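PDB 3GUX: putative Zn-dependent exopeptidase from Bacteroides vulgatus ATCC 8482, which probably acts as a zinc-dependent exopeptidase of the M28 family, removing amino acids from the N-terminal end of peptides as a leucine aminopeptidase would. Local coordinates for residues 28-33 with 294-299; 34-39 with 50-55; 211-216 with 243-248; 227-232 with 266-271. All blocks are in the same frame, centred on the assembly; numbering follows the deposited sequence.

Contact 1: residues 28-33 with 294-299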
loop_
_atom_site.group_PDB
_atom_site.type_symbol
_atom_site.label_atom_id
_atom_site.label_comp_id
_atom_site.label_asym_id
_atom_site.label_seq_id
_atom_site.Cartn_x
_atom_site.Cartn_y
_atom_site.Cartn_z
ATOM N N SER A 28 -9.908 10.317 9.446
ATOM C CA SER A 28 -10.467 9.016 9.125
ATOM C C SER A 28 -9.320 7.983 9.010
ATOM O O SER A 28 -9.394 6.954 9.647
ATOM C CB SER A 28 -11.294 9.100 7.846
ATOM O OG SER A 28 -11.927 7.878 7.576
ATOM N N ALA A 29 -8.249 8.310 8.269
ATOM C CA ALA A 29 -7.093 7.401 8.131
ATOM C C ALA A 29 -6.482 7.135 9.509
ATOM O O ALA A 29 -6.163 6.011 9.830
ATOM C CB ALA A 29 -6.027 7.942 7.140
ATOM N N TYR A 30 -6.353 8.181 10.323
ATOM C CA TYR A 30 -5.828 8.059 11.689
ATOM C C TYR A 30 -6.624 7.038 12.506
ATOM O O TYR A 30 -6.039 6.187 13.175
ATOM C CB TYR A 30 -5.843 9.438 12.385
ATOM C CG TYR A 30 -5.156 9.469 13.739
ATOM C CD1 TYR A 30 -5.807 9.054 14.881
ATOM C CD2 TYR A 30 -3.833 9.887 13.851
ATOM C CE1 TYR A 30 -5.164 9.074 16.091
ATOM C CE2 TYR A 30 -3.198 9.937 15.060
ATOM C CZ TYR A 30 -3.854 9.523 16.168
ATOM O OH TYR A 30 -3.210 9.540 17.385
ATOM N N GLN A 31 -7.952 7.108 12.436
ATOM C CA GLN A 31 -8.783 6.150 13.146
ATOM C C GLN A 31 -8.637 4.696 12.667
ATOM O O GLN A 31 -8.676 3.761 13.494
ATOM C CB GLN A 31 -10.256 6.586 13.095
ATOM C CG GLN A 31 -10.532 7.906 13.829
ATOM C CD GLN A 31 -10.014 7.938 15.267
ATOM O OE1 GLN A 31 -9.576 8.987 15.728
ATOM N NE2 GLN A 31 -10.046 6.795 15.970
ATOM N N TYR A 32 -8.456 4.511 11.356
ATOM C CA TYR A 32 -8.210 3.164 10.812
ATOM C C TYR A 32 -6.869 2.643 11.333
ATOM O O TYR A 32 -6.725 1.472 11.571
ATOM C CB TYR A 32 -8.252 3.118 9.273
ATOM C CG TYR A 32 -9.541 3.610 8.660
ATOM C CD1 TYR A 32 -10.793 3.290 9.207
ATOM C CD2 TYR A 32 -9.522 4.364 7.503
ATOM C CE1 TYR A 32 -11.971 3.755 8.620
ATOM C CE2 TYR A 32 -10.684 4.812 6.917
ATOM C CZ TYR A 32 -11.894 4.506 7.483
ATOM O OH TYR A 32 -13.023 4.974 6.895
ATOM N N ILE A 33 -5.899 3.531 11.521
ATOM C CA ILE A 33 -4.638 3.136 12.106
ATOM C C ILE A 33 -4.842 2.730 13.568
ATOM O O ILE A 33 -4.353 1.665 13.992
ATOM C CB ILE A 33 -3.567 4.221 11.977
ATOM C CG1 ILE A 33 -3.272 4.440 10.487
ATOM C CG2 ILE A 33 -2.312 3.804 12.809
ATOM C CD1 ILE A 33 -2.473 5.661 10.108
ATOM N N ILE A 294 2.573 8.859 15.100
ATOM C CA ILE A 294 1.558 9.069 14.002
ATOM C C ILE A 294 0.982 10.494 13.947
ATOM O O ILE A 294 0.435 11.013 14.926
ATOM C CB ILE A 294 0.372 8.061 13.984
ATOM C CG1 ILE A 294 0.849 6.617 13.865
ATOM C CG2 ILE A 294 -0.555 8.324 12.797
ATOM C CD1 ILE A 294 1.584 6.267 12.565
ATOM N N ASP A 295 1.067 11.101 12.766
ATOM C CA ASP A 295 0.750 12.513 12.600
ATOM C C ASP A 295 -0.231 12.722 11.479
ATOM O O ASP A 295 0.021 12.283 10.353
ATOM C CB ASP A 295 2.072 13.257 12.352
ATOM C CG ASP A 295 1.900 14.733 12.222
ATOM O OD1 ASP A 295 1.474 15.183 11.165
ATOM O OD2 ASP A 295 2.269 15.472 13.149
ATOM N N ARG A 296 -1.317 13.437 11.761
ATOM C CA ARG A 296 -2.341 13.661 10.724
ATOM C C ARG A 296 -1.859 14.447 9.490
ATOM O O ARG A 296 -2.341 14.196 8.378
ATOM C CB ARG A 296 -3.577 14.352 11.318
ATOM C CG ARG A 296 -4.431 13.462 12.206
ATOM C CD ARG A 296 -5.515 14.281 12.952
ATOM N NE ARG A 296 -6.385 13.443 13.787
ATOM C CZ ARG A 296 -6.042 12.973 14.971
ATOM N NH1 ARG A 296 -4.835 13.228 15.476
ATOM N NH2 ARG A 296 -6.889 12.197 15.645
ATOM N N ASN A 297 -0.960 15.415 9.684
ATOM C CA ASN A 297 -0.397 16.172 8.549
ATOM C C ASN A 297 0.390 15.263 7.572
ATOM O O ASN A 297 0.326 15.451 6.328
ATOM C CB ASN A 297 0.504 17.307 9.014
ATOM C CG ASN A 297 -0.263 18.423 9.738
ATOM O OD1 ASN A 297 -1.405 18.697 9.433
ATOM N ND2 ASN A 297 0.402 19.095 10.646
ATOM N N THR A 298 1.114 14.291 8.130
ATOM C CA THR A 298 1.891 13.360 7.324
ATOM C C THR A 298 0.940 12.476 6.551
ATOM O O THR A 298 1.109 12.280 5.362
ATOM C CB THR A 298 2.849 12.530 8.173
ATOM O OG1 THR A 298 3.691 13.414 8.912
ATOM C CG2 THR A 298 3.721 11.568 7.251
ATOM N N LEU A 299 -0.090 11.964 7.218
ATOM C CA LEU A 299 -1.100 11.131 6.549
ATOM C C LEU A 299 -1.773 11.876 5.381
ATOM O O LEU A 299 -1.970 11.311 4.294
ATOM C CB LEU A 299 -2.150 10.646 7.579
ATOM C CG LEU A 299 -1.663 9.748 8.711
ATOM C CD1 LEU A 299 -2.814 9.452 9.683
ATOM C CD2 LEU A 299 -1.073 8.451 8.163
#

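Contact 2: residues 34-39 with 50-55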
loop_
_atom_site.group_PDB
_atom_site.type_symbol
_atom_site.label_atom_id
_atom_site.label_comp_id
_atom_site.label_asym_id
_atom_site.label_seq_id
_atom_site.Cartn_x
_atom_site.Cartn_y
_atom_site.Cartn_z
ATOM N N GLN A 34 -5.586 3.545 14.313
ATOM C CA GLN A 34 -5.832 3.277 15.720
ATOM C C GLN A 34 -6.597 1.944 15.928
ATOM O O GLN A 34 -6.290 1.196 16.845
ATOM C CB GLN A 34 -6.564 4.465 16.340
ATOM C CG GLN A 34 -6.873 4.289 17.828
ATOM C CD GLN A 34 -5.625 4.255 18.661
ATOM O OE1 GLN A 34 -4.938 5.266 18.782
ATOM N NE2 GLN A 34 -5.302 3.085 19.221
ATOM N N VAL A 35 -7.575 1.645 15.070
ATOM C CA VAL A 35 -8.333 0.379 15.193
ATOM C C VAL A 35 -7.435 -0.839 14.964
ATOM O O VAL A 35 -7.620 -1.871 15.593
ATOM C CB VAL A 35 -9.544 0.336 14.214
ATOM C CG1 VAL A 35 -10.157 -1.047 14.188
ATOM C CG2 VAL A 35 -10.583 1.415 14.590
ATOM N N GLN A 36 -6.452 -0.716 14.071
ATOM C CA GLN A 36 -5.525 -1.819 13.848
ATOM C C GLN A 36 -4.633 -1.988 15.055
ATOM O O GLN A 36 -4.430 -3.106 15.531
ATOM C CB GLN A 36 -4.636 -1.592 12.623
ATOM C CG GLN A 36 -5.390 -1.578 11.296
ATOM C CD GLN A 36 -4.491 -1.080 10.184
ATOM O OE1 GLN A 36 -3.651 -1.826 9.686
ATOM N NE2 GLN A 36 -4.618 0.197 9.837
ATOM N N ALA A 37 -4.137 -0.858 15.548
ATOM C CA ALA A 37 -3.266 -0.844 16.696
ATOM C C ALA A 37 -3.963 -1.427 17.919
ATOM O O ALA A 37 -3.313 -2.068 18.712
ATOM C CB ALA A 37 -2.791 0.567 16.973
ATOM N N ASP A 38 -5.271 -1.251 18.042
ATOM C CA ASP A 38 -6.004 -1.749 19.213
ATOM C C ASP A 38 -6.113 -3.251 19.272
ATOM O O ASP A 38 -6.417 -3.778 20.355
ATOM C CB ASP A 38 -7.413 -1.128 19.307
ATOM C CG ASP A 38 -7.382 0.336 19.784
ATOM O OD1 ASP A 38 -6.328 0.806 20.263
ATOM O OD2 ASP A 38 -8.424 1.007 19.699
ATOM N N PHE A 39 -5.834 -3.958 18.170
ATOM C CA PHE A 39 -5.837 -5.419 18.232
ATOM C C PHE A 39 -4.605 -5.928 18.926
ATOM O O PHE A 39 -4.557 -7.102 19.250
ATOM C CB PHE A 39 -5.886 -6.066 16.856
ATOM C CG PHE A 39 -7.158 -5.848 16.147
ATOM C CD1 PHE A 39 -8.305 -6.483 16.562
ATOM C CD2 PHE A 39 -7.212 -5.042 15.050
ATOM C CE1 PHE A 39 -9.481 -6.279 15.903
ATOM C CE2 PHE A 39 -8.406 -4.834 14.387
ATOM C CZ PHE A 39 -9.531 -5.465 14.817
ATOM N N LYS A 50 -5.425 -12.531 13.372
ATOM C CA LYS A 50 -6.613 -13.102 12.766
ATOM C C LYS A 50 -7.762 -12.113 12.727
ATOM O O LYS A 50 -8.382 -11.931 11.669
ATOM C CB LYS A 50 -7.034 -14.352 13.517
ATOM C CG LYS A 50 -8.127 -15.123 12.818
ATOM C CD LYS A 50 -8.465 -16.404 13.582
ATOM C CE LYS A 50 -9.683 -17.087 12.997
ATOM N NZ LYS A 50 -10.022 -18.343 13.711
ATOM N N GLU A 51 -8.025 -11.526 13.896
ATOM C CA GLU A 51 -9.067 -10.535 14.092
ATOM C C GLU A 51 -8.800 -9.321 13.203
ATOM O O GLU A 51 -9.661 -8.891 12.447
ATOM C CB GLU A 51 -9.148 -10.124 15.579
ATOM C CG GLU A 51 -9.764 -11.204 16.542
ATOM C CD GLU A 51 -9.505 -10.943 18.041
ATOM O OE1 GLU A 51 -8.935 -9.882 18.406
ATOM O OE2 GLU A 51 -9.839 -11.821 18.867
ATOM N N CYS A 52 -7.588 -8.791 13.243
ATOM C CA CYS A 52 -7.312 -7.640 12.393
ATOM C C CYS A 52 -7.563 -7.977 10.909
ATOM O O CYS A 52 -8.154 -7.194 10.215
ATOM C CB CYS A 52 -5.903 -7.164 12.627
ATOM S SG CYS A 52 -5.523 -5.603 11.775
ATOM N N GLY A 53 -7.142 -9.150 10.429
ATOM C CA GLY A 53 -7.417 -9.562 9.020
ATOM C C GLY A 53 -8.899 -9.537 8.659
ATOM O O GLY A 53 -9.302 -9.070 7.565
ATOM N N GLU A 54 -9.722 -10.006 9.589
ATOM C CA GLU A 54 -11.167 -9.985 9.402
ATOM C C GLU A 54 -11.645 -8.531 9.305
ATOM O O GLU A 54 -12.452 -8.204 8.432
ATOM C CB GLU A 54 -11.877 -10.728 10.539
ATOM C CG GLU A 54 -11.567 -12.224 10.585
ATOM C CD GLU A 54 -12.060 -12.906 11.855
ATOM O OE1 GLU A 54 -12.943 -12.331 12.531
ATOM O OE2 GLU A 54 -11.592 -14.033 12.168
ATOM N N TYR A 55 -11.144 -7.667 10.194
ATOM C CA TYR A 55 -11.489 -6.237 10.176
ATOM C C TYR A 55 -11.173 -5.595 8.823
ATOM O O TYR A 55 -12.020 -4.913 8.256
ATOM C CB TYR A 55 -10.774 -5.465 11.311
ATOM C CG TYR A 55 -10.834 -3.940 11.161
ATOM C CD1 TYR A 55 -11.989 -3.229 11.466
ATOM C CD2 TYR A 55 -9.713 -3.214 10.725
ATOM C CE1 TYR A 55 -12.029 -1.820 11.332
ATOM C CE2 TYR A 55 -9.737 -1.855 10.602
ATOM C CZ TYR A 55 -10.900 -1.160 10.889
ATOM O OH TYR A 55 -10.904 0.196 10.749
HETATM O O HOH W 1 -6.551 -8.460 20.371
#

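Contact 3: residues 211-216 with 243-248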
loop_
_atom_site.group_PDB
_atom_site.type_symbol
_atom_site.label_atom_id
_atom_site.label_comp_id
_atom_site.label_asym_id
_atom_site.label_seq_id
_atom_site.Cartn_x
_atom_site.Cartn_y
_atom_site.Cartn_z
ATOM N N THR A 211 9.983 12.009 5.841
ATOM C CA THR A 211 10.585 12.433 4.592
ATOM C C THR A 211 10.729 11.205 3.702
ATOM O O THR A 211 11.411 10.239 4.048
ATOM C CB THR A 211 11.917 13.188 4.800
ATOM O OG1 THR A 211 12.797 12.395 5.596
ATOM C CG2 THR A 211 11.647 14.550 5.487
ATOM N N PHE A 212 10.001 11.248 2.586
ATOM C CA PHE A 212 9.982 10.192 1.594
ATOM C C PHE A 212 10.950 10.587 0.489
ATOM O O PHE A 212 10.725 11.529 -0.256
ATOM C CB PHE A 212 8.561 9.974 1.086
ATOM C CG PHE A 212 7.557 9.907 2.201
ATOM C CD1 PHE A 212 7.588 8.852 3.096
ATOM C CD2 PHE A 212 6.618 10.926 2.377
ATOM C CE1 PHE A 212 6.696 8.797 4.169
ATOM C CE2 PHE A 212 5.730 10.895 3.440
ATOM C CZ PHE A 212 5.759 9.828 4.330
ATOM N N TYR A 213 12.076 9.894 0.461
ATOM C CA TYR A 213 13.111 10.133 -0.517
ATOM C C TYR A 213 12.887 9.222 -1.717
ATOM O O TYR A 213 12.076 8.277 -1.634
ATOM C CB TYR A 213 14.492 9.875 0.117
ATOM C CG TYR A 213 15.036 11.044 0.898
ATOM C CD1 TYR A 213 14.446 11.440 2.077
ATOM C CD2 TYR A 213 16.149 11.757 0.445
ATOM C CE1 TYR A 213 14.926 12.508 2.785
ATOM C CE2 TYR A 213 16.643 12.832 1.164
ATOM C CZ TYR A 213 16.011 13.196 2.337
ATOM O OH TYR A 213 16.446 14.257 3.084
ATOM N N TYR A 214 13.589 9.500 -2.828
ATOM C CA TYR A 214 13.556 8.576 -3.956
ATOM C C TYR A 214 14.223 7.317 -3.442
ATOM O O TYR A 214 15.419 7.326 -3.137
ATOM C CB TYR A 214 14.297 9.072 -5.191
ATOM C CG TYR A 214 13.713 10.263 -5.916
ATOM C CD1 TYR A 214 12.339 10.430 -6.070
ATOM C CD2 TYR A 214 14.553 11.156 -6.550
ATOM C CE1 TYR A 214 11.829 11.513 -6.756
ATOM C CE2 TYR A 214 14.056 12.215 -7.254
ATOM C CZ TYR A 214 12.699 12.396 -7.354
ATOM O OH TYR A 214 12.226 13.462 -8.068
ATOM N N GLU A 215 13.429 6.258 -3.277
ATOM C CA GLU A 215 13.937 4.982 -2.792
ATOM C C GLU A 215 14.713 4.311 -3.913
ATOM O O GLU A 215 14.279 4.341 -5.090
ATOM C CB GLU A 215 12.781 4.126 -2.268
ATOM C CG GLU A 215 13.207 2.799 -1.636
ATOM C CD GLU A 215 13.456 1.710 -2.670
ATOM O OE1 GLU A 215 12.714 1.644 -3.673
ATOM O OE2 GLU A 215 14.385 0.910 -2.482
ATOM N N GLY A 216 15.858 3.722 -3.547
ATOM C CA GLY A 216 16.799 3.156 -4.519
ATOM C C GLY A 216 16.260 2.216 -5.581
ATOM O O GLY A 216 16.513 2.425 -6.770
ATOM N N VAL A 243 10.882 14.500 -0.638
ATOM C CA VAL A 243 12.208 15.014 -0.974
ATOM C C VAL A 243 12.704 14.380 -2.271
ATOM O O VAL A 243 12.903 13.147 -2.329
ATOM C CB VAL A 243 13.237 14.754 0.163
ATOM C CG1 VAL A 243 14.606 15.305 -0.215
ATOM C CG2 VAL A 243 12.763 15.375 1.467
ATOM N N LYS A 244 12.926 15.206 -3.302
ATOM C CA LYS A 244 13.367 14.702 -4.595
ATOM C C LYS A 244 14.859 14.480 -4.563
ATOM O O LYS A 244 15.614 15.188 -5.232
ATOM C CB LYS A 244 13.028 15.673 -5.710
ATOM C CG LYS A 244 11.579 15.988 -5.870
ATOM C CD LYS A 244 11.410 16.877 -7.045
ATOM C CE LYS A 244 9.991 17.238 -7.273
ATOM N NZ LYS A 244 9.926 18.312 -8.308
ATOM N N GLU A 245 15.296 13.511 -3.780
ATOM C CA GLU A 245 16.708 13.174 -3.642
ATOM C C GLU A 245 16.786 11.681 -3.449
ATOM O O GLU A 245 15.866 11.089 -2.880
ATOM C CB GLU A 245 17.349 13.889 -2.444
ATOM C CG GLU A 245 17.316 15.442 -2.525
ATOM C CD GLU A 245 17.928 16.150 -1.317
ATOM O OE1 GLU A 245 18.587 15.486 -0.487
ATOM O OE2 GLU A 245 17.736 17.384 -1.203
ATOM N N ASP A 246 17.871 11.069 -3.918
ATOM C CA ASP A 246 18.069 9.636 -3.748
ATOM C C ASP A 246 18.253 9.361 -2.268
ATOM O O ASP A 246 19.084 9.977 -1.629
ATOM C CB ASP A 246 19.298 9.138 -4.523
ATOM C CG ASP A 246 19.145 9.271 -6.047
ATOM O OD1 ASP A 246 18.000 9.278 -6.547
ATOM O OD2 ASP A 246 20.175 9.359 -6.754
ATOM N N GLY A 247 17.447 8.466 -1.719
ATOM C CA GLY A 247 17.542 8.109 -0.323
ATOM C C GLY A 247 18.263 6.779 -0.248
ATOM O O GLY A 247 19.289 6.581 -0.911
ATOM N N GLY A 248 17.733 5.873 0.554
ATOM C CA GLY A 248 18.309 4.543 0.696
ATOM C C GLY A 248 17.594 3.549 -0.195
ATOM O O GLY A 248 16.543 3.853 -0.770
#

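Contact 4: residues 227-232 with 266-271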
loop_
_atom_site.group_PDB
_atom_site.type_symbol
_atom_site.label_atom_id
_atom_site.label_comp_id
_atom_site.label_asym_id
_atom_site.label_seq_id
_atom_site.Cartn_x
_atom_site.Cartn_y
_atom_site.Cartn_z
ATOM N N LYS A 227 8.963 9.914 -10.053
ATOM C CA LYS A 227 9.123 11.345 -10.290
ATOM C C LYS A 227 7.766 12.040 -10.432
ATOM O O LYS A 227 7.619 13.205 -10.030
ATOM C CB LYS A 227 10.021 11.590 -11.529
ATOM N N LYS A 228 6.794 11.320 -11.007
ATOM C CA LYS A 228 5.429 11.812 -11.202
ATOM C C LYS A 228 4.746 12.078 -9.875
ATOM O O LYS A 228 4.099 13.105 -9.677
ATOM C CB LYS A 228 4.630 10.768 -11.983
ATOM C CG LYS A 228 3.229 11.181 -12.396
ATOM C CD LYS A 228 2.362 9.981 -12.772
ATOM C CE LYS A 228 2.921 9.186 -13.931
ATOM N NZ LYS A 228 1.979 8.114 -14.340
ATOM N N ILE A 229 4.860 11.105 -8.980
ATOM C CA ILE A 229 4.290 11.159 -7.659
ATOM C C ILE A 229 4.931 12.297 -6.837
ATOM O O ILE A 229 4.229 13.086 -6.197
ATOM C CB ILE A 229 4.443 9.767 -6.949
ATOM C CG1 ILE A 229 3.569 8.709 -7.657
ATOM C CG2 ILE A 229 4.097 9.872 -5.477
ATOM C CD1 ILE A 229 3.924 7.187 -7.324
ATOM N N TRP A 230 6.256 12.410 -6.893
ATOM C CA TRP A 230 6.953 13.465 -6.152
ATOM C C TRP A 230 6.618 14.837 -6.732
ATOM O O TRP A 230 6.508 15.800 -5.983
ATOM C CB TRP A 230 8.463 13.237 -6.122
ATOM C CG TRP A 230 8.986 12.455 -4.941
ATOM C CD1 TRP A 230 9.940 12.871 -4.050
ATOM C CD2 TRP A 230 8.610 11.127 -4.521
ATOM N NE1 TRP A 230 10.193 11.894 -3.129
ATOM C CE2 TRP A 230 9.387 10.817 -3.389
ATOM C CE3 TRP A 230 7.686 10.182 -4.984
ATOM C CZ2 TRP A 230 9.255 9.610 -2.697
ATOM C CZ3 TRP A 230 7.574 8.979 -4.314
ATOM C CH2 TRP A 230 8.359 8.704 -3.190
ATOM N N LYS A 231 6.430 14.898 -8.055
ATOM C CA LYS A 231 5.987 16.098 -8.763
ATOM C C LYS A 231 4.662 16.581 -8.226
ATOM O O LYS A 231 4.508 17.751 -7.902
ATOM C CB LYS A 231 5.842 15.838 -10.288
ATOM C CG LYS A 231 5.477 17.037 -11.147
ATOM C CD LYS A 231 5.332 16.650 -12.657
ATOM C CE LYS A 231 4.736 17.832 -13.464
ATOM N NZ LYS A 231 4.281 17.407 -14.801
ATOM N N LYS A 232 3.705 15.667 -8.112
ATOM C CA LYS A 232 2.368 16.033 -7.645
ATOM C C LYS A 232 2.385 16.525 -6.213
ATOM O O LYS A 232 1.707 17.492 -5.880
ATOM C CB LYS A 232 1.398 14.859 -7.789
ATOM C CG LYS A 232 -0.065 15.189 -7.380
ATOM C CD LYS A 232 -0.732 16.234 -8.228
ATOM C CE LYS A 232 -1.054 15.762 -9.628
ATOM N NZ LYS A 232 -1.813 16.859 -10.315
ATOM N N VAL A 266 6.518 1.716 -7.002
ATOM C CA VAL A 266 7.177 2.766 -6.239
ATOM C C VAL A 266 6.947 2.585 -4.754
ATOM O O VAL A 266 5.806 2.508 -4.314
ATOM C CB VAL A 266 6.656 4.194 -6.678
ATOM C CG1 VAL A 266 7.356 5.280 -5.930
ATOM C CG2 VAL A 266 6.849 4.427 -8.190
ATOM N N ASP A 267 8.022 2.550 -3.977
ATOM C CA ASP A 267 7.912 2.501 -2.530
ATOM C C ASP A 267 7.950 3.931 -1.936
ATOM O O ASP A 267 8.934 4.662 -2.146
ATOM C CB ASP A 267 9.041 1.632 -1.961
ATOM C CG ASP A 267 8.815 1.217 -0.514
ATOM O OD1 ASP A 267 7.733 1.511 0.084
ATOM O OD2 ASP A 267 9.735 0.578 0.039
ATOM N N ILE A 268 6.864 4.338 -1.255
ATOM C CA ILE A 268 6.787 5.597 -0.509
ATOM C C ILE A 268 7.051 5.140 0.921
ATOM O O ILE A 268 6.162 4.544 1.529
ATOM C CB ILE A 268 5.408 6.315 -0.622
ATOM C CG1 ILE A 268 5.045 6.546 -2.109
ATOM C CG2 ILE A 268 5.405 7.600 0.215
ATOM C CD1 ILE A 268 3.649 7.253 -2.325
ATOM N N ILE A 269 8.267 5.402 1.413
ATOM C CA ILE A 269 8.770 4.883 2.681
ATOM C C ILE A 269 9.596 5.948 3.404
ATOM O O ILE A 269 10.410 6.622 2.798
ATOM C CB ILE A 269 9.592 3.571 2.471
ATOM C CG1 ILE A 269 10.059 2.954 3.813
ATOM C CG2 ILE A 269 10.756 3.797 1.472
ATOM C CD1 ILE A 269 10.603 1.490 3.703
ATOM N N ASN A 270 9.324 6.148 4.700
ATOM C CA ASN A 270 10.079 7.112 5.461
ATOM C C ASN A 270 11.574 6.742 5.537
ATOM O O ASN A 270 11.908 5.583 5.800
ATOM C CB ASN A 270 9.493 7.273 6.871
ATOM C CG ASN A 270 10.212 8.337 7.656
ATOM O OD1 ASN A 270 10.477 9.442 7.153
ATOM N ND2 ASN A 270 10.565 8.011 8.881
ATOM N N TYR A 271 12.443 7.725 5.283
ATOM C CA TYR A 271 13.886 7.621 5.334
ATOM C C TYR A 271 14.440 8.757 6.211
ATOM O O TYR A 271 14.174 9.961 5.935
ATOM C CB TYR A 271 14.456 7.732 3.911
ATOM C CG TYR A 271 15.948 7.726 3.862
ATOM C CD1 TYR A 271 16.659 6.552 4.102
ATOM C CD2 TYR A 271 16.667 8.890 3.553
ATOM C CE1 TYR A 271 18.052 6.532 4.059
ATOM C CE2 TYR A 271 18.054 8.875 3.506
ATOM C CZ TYR A 271 18.737 7.686 3.760
ATOM O OH TYR A 271 20.109 7.649 3.721
#

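Contact 1: residues 28-33 with 294-299
Ala-29 on helix 26-37 brings its CB to 4.4 Å from CD1 of Leu-299 on helix 296-311. The next residue, Tyr-30, contributes the largest share of the contact. Its CG stands anti to the backbone N (chi1 -172°), which swings the phenol across the start of the second helix. There the guanidinium of Arg-296 lies flat on one ring face in a cation-pi stack, CZ 3.8 Å from the ring centroid and the planes 19° apart. The NE of the same arginine forms a salt bridge with Asp-27. CG2 of Ile-294 comes obliquely to CD2 of Tyr-30 at 3.8 Å, while CD1 of Leu-299 lies at the ring edge. A serine in place of Tyr-30 would probably leave the Arg-296 guanidinium without the surface it rests on and open a gap beside Ile-294. Further on, Ile-33 meets Leu-299 tip to tip, CD1 to CD2 at 3.7 Å. Asp-295 is the N-cap of the second helix, its OD1 accepting from Thr-298 N at 3.2 Å. Helix 26-37 thus packs on the beginning of helix 296-311, while its Tyr-32 lies against helix 131-146 and Thr-298 OG1 binds Gly-207 O in the loop after strand 198-203.

Contact 2: residues 34-39 with 50-55
Tyr-55 on helix 47-62 meets both Phe-39 and Val-35 along its length. Its CB lies 3.7 Å from CZ of Phe-39, and CG is next to CE2 of that ring; the two ring planes are inclined at 55°. With CG anti to the backbone N (chi1 167°), the ring runs on to helix 26-37, where Val-35 CG1 sits over one face in a CH-pi contact, 3.6 Å from the centroid. CD1, CD2, CE1 and CE2 all border that methyl group, CE1 at 3.5 Å from CG1; CZ approaches it closest, and OH ends 3.7 Å from CB of Val-35. Phe-39, in the turn that follows helix 26-37, lays a ring face over the backbone of Glu-51 and Cys-52, its CD2 3.5 Å from Cys-52 CB. The Cys-52 sulfur stands obliquely to this ring. Shrinking Phe-39 to an alanine is likely to open a gap over Cys-52 and deprive CB of Tyr-55 of its neighbour. A water donates to Phe-39 O at 2.7 Å and weakly to Glu-51 OE1, bridging the segments. Helices 26-37 and 47-62, successive in the chain, thus pack together, and Gln-36 NE2 ties the first to helix 131-146 through Ala-131 O while also bonding Tyr-32 O.

Contact 3: residues 211-216 with 243-248
A parallel beta bridge between Tyr-214 and Asp-246 extends the pairing of strand 212-214 with the chain leaving strand 242-244. Tyr-214 is gripped through both backbone polar atoms: its N donates to Glu-245 O at 2.8 Å, and its O receives Gly-247 N in a nearly straight bond of 2.7 Å (173° at the hydrogen). Further along, Gly-216 N donates to Gly-248 O at 2.9 Å; at the other end the bond from Val-243 N to Phe-212 O is weak. Helices 218-221 and 223-236 connect the two short strands, consistent with a beta-alpha-beta connection, and an inverse gamma turn centred on Lys-244 bends the second strand. Tyr-213 and Val-243 lie side by side, CB of the valine 3.8 Å from the ring centroid over its face; Val-243 CG1, trans to its own N (chi1 -180°), reaches Tyr-213 CE2 at 3.5 Å. CA of Lys-244 stands over a face of the Tyr-214 ring, whose OH lies 3.3 Å from Lys-244 CB. Gly-247 CA passes 3.6 Å from Tyr-213 CB. Glu-215 brings CG to 3.6 Å from Gly-248 O; its OE1 accepts from Ser-218 N and His-254 NE2, and OE2 from Tyr-217 N and Thr-250 N, capping the turn into the following helix.

Contact 4: residues 227-232 with 266-271
Ile-229 and Trp-230 of helix 223-236 pack on Val-266 and Ile-268 of strand 265-269, the edge strand of the mixed central sheet, in the helix-on-sheet layering of this alpha/beta fold. The local axes approach to 10.4 Å with their N-to-C directions at 41°, and the layer between them is filled by apolar side chains. Ile-229 and Val-266 reach toward each other tip to tip, CD1 of the isoleucine 4.1 Å from CB of the valine. In Ile-229, CG1 opposite the carbonyl carbon (chi1 -67°) and an extended second torsion send CD1 there, while CG2 turns to Ile-268: the two isoleucine side chains cross at a slant, CG2 of Ile-229 coming to 4.1 Å from CD1 of Ile-268. Trp-230 works differently. Its CB leaves the helix to one side, and the indole reaches back to slide past both strand residues in the opposite direction, the far corner of the six-membered ring doing the touching. CZ3 lies 4.0 Å from Val-266 CG1, and CH2 is 4.1 Å from Ile-268 CG1; the valine methyl and the isoleucine methylene both approach the indole obliquely. At its other end NE1 donates to Phe-212 O and weakly to Val-243 O, the ring of Phe-242 meets the indole edge-to-face, and that of Tyr-214 comes at about 45°. These partners are likely to fix the rotation of the buried indole. Ile-229 is also covered by Thr-305 and Val-309 of helix 296-311 and by Ile-200 of strand 198-203. Beside the strand backbone, Trp-230 CH2 comes to 4.2 Å from Asp-267 O.

Overall arrangement
Contact 4 is the buried one, all of its touching residues being in the interior; contacts 1 and 2 are partly buried, and contact 3 lies at the surface. Contacts 1 and 2 share helix 26-37 and touch where Tyr-32 meets the hydroxyl of Tyr-55. Contacts 3 and 4, with centres about 8 Å apart, interlock along the chain and lie on the opposite side of its centre from contact 2. Their chemistry follows their place: backbone hydrogen bonds join the short strands of contact 3, aliphatic and indole packing fills contact 4, aromatic packing governs contact 2, and contact 1 adds a charged group stacked on a ring.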